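Side-chain contacts in uncharacterized protein (Vanderwaltozyma polyspora, PDB 5THE), which is a budding yeast Argonaute that probably binds RNA and is represented here by its C-terminal lobe, which carries the Piwi domain: residues P308-E311 / I312-V316; V359-I362 / K363-R367. All blocks are in the same frame, centred on the assembly; numbering follows the deposited sequence.

Interaction 1 (P308-E311 / I312-V316)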
# COMPACT_ATOMS: atom_id res chain seq x y z
N PRO A 308 12.98 -19.55 -8.80
CA PRO A 308 12.80 -18.40 -9.69
C PRO A 308 11.49 -18.47 -10.46
O PRO A 308 11.00 -19.54 -10.80
CB PRO A 308 14.00 -18.51 -10.65
CG PRO A 308 14.26 -19.98 -10.71
CD PRO A 308 13.94 -20.53 -9.34
N GLY A 309 10.94 -17.29 -10.73
CA GLY A 309 9.66 -17.21 -11.42
C GLY A 309 8.55 -17.99 -10.74
O GLY A 309 7.63 -18.47 -11.42
N GLU A 310 8.60 -18.14 -9.43
CA GLU A 310 7.59 -18.92 -8.72
C GLU A 310 6.44 -17.99 -8.34
O GLU A 310 6.59 -17.11 -7.50
CB GLU A 310 8.17 -19.61 -7.49
CG GLU A 310 7.09 -20.27 -6.65
CD GLU A 310 7.63 -21.38 -5.79
OE1 GLU A 310 8.79 -21.79 -6.00
OE2 GLU A 310 6.89 -21.85 -4.89
N GLU A 311 5.28 -18.21 -8.96
CA GLU A 311 4.13 -17.34 -8.78
C GLU A 311 3.29 -17.68 -7.55
O GLU A 311 2.70 -16.78 -6.95
CB GLU A 311 3.23 -17.37 -10.01
CG GLU A 311 3.93 -17.05 -11.32
CD GLU A 311 2.95 -16.76 -12.44
OE1 GLU A 311 2.47 -15.61 -12.54
OE2 GLU A 311 2.63 -17.69 -13.21
N ILE A 312 3.22 -18.95 -7.16
CA ILE A 312 2.39 -19.37 -6.04
C ILE A 312 3.17 -19.21 -4.75
O ILE A 312 4.32 -19.67 -4.64
CB ILE A 312 1.90 -20.82 -6.22
CG1 ILE A 312 1.08 -20.96 -7.50
CG2 ILE A 312 1.07 -21.25 -5.03
CD1 ILE A 312 -0.06 -19.99 -7.60
N ILE A 313 2.57 -18.53 -3.77
CA ILE A 313 3.19 -18.35 -2.46
C ILE A 313 2.93 -19.59 -1.62
O ILE A 313 1.94 -19.64 -0.87
CB ILE A 313 2.67 -17.10 -1.73
CG1 ILE A 313 2.56 -15.90 -2.66
CG2 ILE A 313 3.58 -16.78 -0.58
CD1 ILE A 313 1.75 -14.70 -2.06
N THR A 314 3.82 -20.58 -1.73
CA THR A 314 3.58 -21.90 -1.15
C THR A 314 3.34 -21.82 0.35
O THR A 314 2.47 -22.53 0.88
CB THR A 314 4.77 -22.82 -1.42
OG1 THR A 314 5.03 -22.84 -2.83
CG2 THR A 314 4.46 -24.23 -0.95
N ASN A 315 4.11 -21.01 1.05
CA ASN A 315 4.02 -20.95 2.50
C ASN A 315 3.50 -19.59 2.95
O ASN A 315 3.97 -19.03 3.95
CB ASN A 315 5.37 -21.28 3.13
CG ASN A 315 5.25 -21.85 4.54
OD1 ASN A 315 4.14 -22.19 5.00
ND2 ASN A 315 6.38 -21.95 5.24
N VAL A 316 2.51 -19.05 2.23
CA VAL A 316 1.93 -17.76 2.61
C VAL A 316 1.41 -17.83 4.04
O VAL A 316 1.53 -16.87 4.81
CB VAL A 316 0.83 -17.34 1.60
CG1 VAL A 316 -0.41 -18.28 1.65
CG2 VAL A 316 0.41 -15.89 1.83
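Between strand 300-305 and helix 320-329 of the RNase H-like Piwi domain runs an irregular connection, and Glu310 and Thr314 meet across it in a carboxylate-hydroxyl hydrogen bond. The Thr314 hydroxyl is the donor: OG1 lies 2.9 Å from Glu310 OE2 and meets that oxygen nearly head-on, in line with its C-O bond. The two side chains cross at about a right angle. Glu310 reaches its partner because CG stands opposite the backbone N (chi1 173°) and the rest of the chain runs on extended, past the carbonyl of Ile312. On the way its CG passes 3.5 Å from Ile312 O. The same carbonyl sits 3.4 Å from Glu310 OE2, an approach of two acceptors that cannot bond. Gln305 NE2 donates both to Ile312 O and to Glu310 O, which probably eases this approach and shows the backbone here gripped from strand 300-305.

The neighbouring residues face different parts of the fold. Glu311 sends its carboxylate away from Thr314, to Ser347 OG, while its backbone O accepts from Arg343. Ile312 rests on helix 351-373, and Ile313 is buried against strands 264-274 and 339-344. Two turns overlap here: Ile313 is the centre of an inverse gamma turn and the first residue of a type I beta turn that runs to Val316. Glu358 of helix 351-373 accepts a bond from Ile313 N, and the beta turn is closed by Val316 N donating to Ile313 O at 3.2 Å.

Interaction 2 (V359-I362 / K363-R367)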
# COMPACT_ATOMS: atom_id res chain seq x y z
N VAL A 359 -4.88 -20.40 -0.26
CA VAL A 359 -6.00 -20.32 0.68
C VAL A 359 -5.93 -21.46 1.69
O VAL A 359 -6.09 -21.25 2.90
CB VAL A 359 -7.35 -20.30 -0.07
CG1 VAL A 359 -8.51 -20.34 0.93
CG2 VAL A 359 -7.47 -19.07 -0.95
N LYS A 360 -5.64 -22.68 1.21
CA LYS A 360 -5.44 -23.81 2.12
C LYS A 360 -4.30 -23.54 3.10
O LYS A 360 -4.40 -23.88 4.29
CB LYS A 360 -5.13 -25.08 1.33
CG LYS A 360 -4.81 -26.31 2.21
CD LYS A 360 -4.42 -27.53 1.37
CE LYS A 360 -3.73 -28.58 2.24
NZ LYS A 360 -3.70 -29.93 1.63
N SER A 361 -3.22 -22.93 2.63
CA SER A 361 -2.13 -22.61 3.55
C SER A 361 -2.58 -21.63 4.62
O SER A 361 -2.20 -21.76 5.79
CB SER A 361 -0.95 -22.04 2.77
OG SER A 361 0.04 -21.57 3.67
N ILE A 362 -3.41 -20.65 4.26
CA ILE A 362 -3.92 -19.70 5.24
C ILE A 362 -4.76 -20.42 6.28
O ILE A 362 -4.59 -20.23 7.49
CB ILE A 362 -4.71 -18.57 4.55
CG1 ILE A 362 -3.75 -17.68 3.76
CG2 ILE A 362 -5.48 -17.75 5.57
CD1 ILE A 362 -4.44 -16.65 2.89
N LYS A 363 -5.70 -21.26 5.83
CA LYS A 363 -6.62 -21.89 6.79
C LYS A 363 -5.88 -22.86 7.69
O LYS A 363 -6.14 -22.93 8.90
CB LYS A 363 -7.76 -22.58 6.05
CG LYS A 363 -8.73 -21.63 5.36
CD LYS A 363 -9.91 -22.40 4.80
CE LYS A 363 -10.81 -22.92 5.90
NZ LYS A 363 -11.56 -21.84 6.60
N GLU A 364 -4.92 -23.60 7.14
CA GLU A 364 -4.20 -24.58 7.94
C GLU A 364 -3.22 -23.91 8.89
O GLU A 364 -3.06 -24.36 10.03
CB GLU A 364 -3.51 -25.59 7.02
CG GLU A 364 -4.57 -26.41 6.27
CD GLU A 364 -4.02 -27.56 5.47
OE1 GLU A 364 -2.81 -27.54 5.12
OE2 GLU A 364 -4.82 -28.48 5.17
N SER A 365 -2.58 -22.83 8.45
CA SER A 365 -1.67 -22.11 9.34
C SER A 365 -2.42 -21.47 10.50
O SER A 365 -1.97 -21.55 11.65
CB SER A 365 -0.87 -21.06 8.57
OG SER A 365 -0.07 -21.69 7.57
N VAL A 366 -3.55 -20.82 10.24
CA VAL A 366 -4.25 -20.19 11.36
C VAL A 366 -4.89 -21.26 12.24
O VAL A 366 -5.11 -21.03 13.43
CB VAL A 366 -5.30 -19.16 10.90
CG1 VAL A 366 -4.67 -18.11 9.96
CG2 VAL A 366 -6.50 -19.83 10.25
N ARG A 367 -5.20 -22.44 11.68
CA ARG A 367 -5.65 -23.53 12.53
C ARG A 367 -4.61 -23.85 13.59
O ARG A 367 -4.97 -24.18 14.74
CB ARG A 367 -5.97 -24.76 11.69
CG ARG A 367 -6.40 -25.97 12.53
CD ARG A 367 -6.74 -27.18 11.66
NE ARG A 367 -6.95 -28.39 12.46
CZ ARG A 367 -6.02 -29.32 12.66
NH1 ARG A 367 -4.82 -29.18 12.12
NH2 ARG A 367 -6.30 -30.39 13.39
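Val359, within helix 351-373, accepts from Lys363 N at 3.0 Å through its carbonyl O. The Lys363 side chain rises alongside that carbonyl and then bends at its last two torsions, its NZ forming salt bridges with Glu460 and Asp380.

Lys360, next in order, lays its fully extended chain across Glu364. What meets the carboxylate most closely is a methylene rather than the ammonium group: Lys360 CE lies 3.1 Å from Glu364 OE2 and almost as near OE1, whereas Lys360 NZ stands 4.0 Å from OE2, a long salt bridge. Lower down, Lys360 CG touches Glu364 CD at 3.6 Å. An alanine at Lys360 would remove this aliphatic cover as well as the ammonium group, and would probably leave the Glu364 carboxylate without its positive mate on this helix face and freer to turn.

Ser361 contributes a carbonyl that is gripped twice by a single residue. Ser365 OG donates to Ser361 O at 2.8 Å and Ser365 N at 2.9 Å, the two donors arriving from opposite faces of the carbonyl plane, each tilted 30° from it. The hydroxyl can reach back because it lies beside its own backbone N (chi1 -62°). Ser361 OG instead takes a bond from Gly317 N.

Ile362 turns to the buried side, where its CG2 makes a loose apolar contact with Val366 CG1 at 4.5 Å; Val366 also rests on Met320 and Leu324 of helix 320-329. The chemistry thus divides between a loosely paired lysine-glutamate couple toward solvent and branched aliphatic groups within, and the long salt bridge probably does less to hold the helix than the doubly used Ser361 carbonyl.

Interaction 1 precedes interaction 2 in the chain, and strand 339-344 comes between them in sequence. Both belong to the Piwi domain, and their centres lie 15 Å apart. One is a loop leading into helix 320-329; the other is a middle section of helix 351-373, which connects the parallel neighbours 339-344 and 383-389 in a beta-alpha-beta unit. They adjoin where Val316 CG1 packs 4.0 Å from Ile362 CG1, with Ser361 OG close by the loop backbone. The loop is therefore fitted to the helix flank. The nearest atoms of the two are about 18 and 24 Å from the bound nucleic acid, so neither touches it directly.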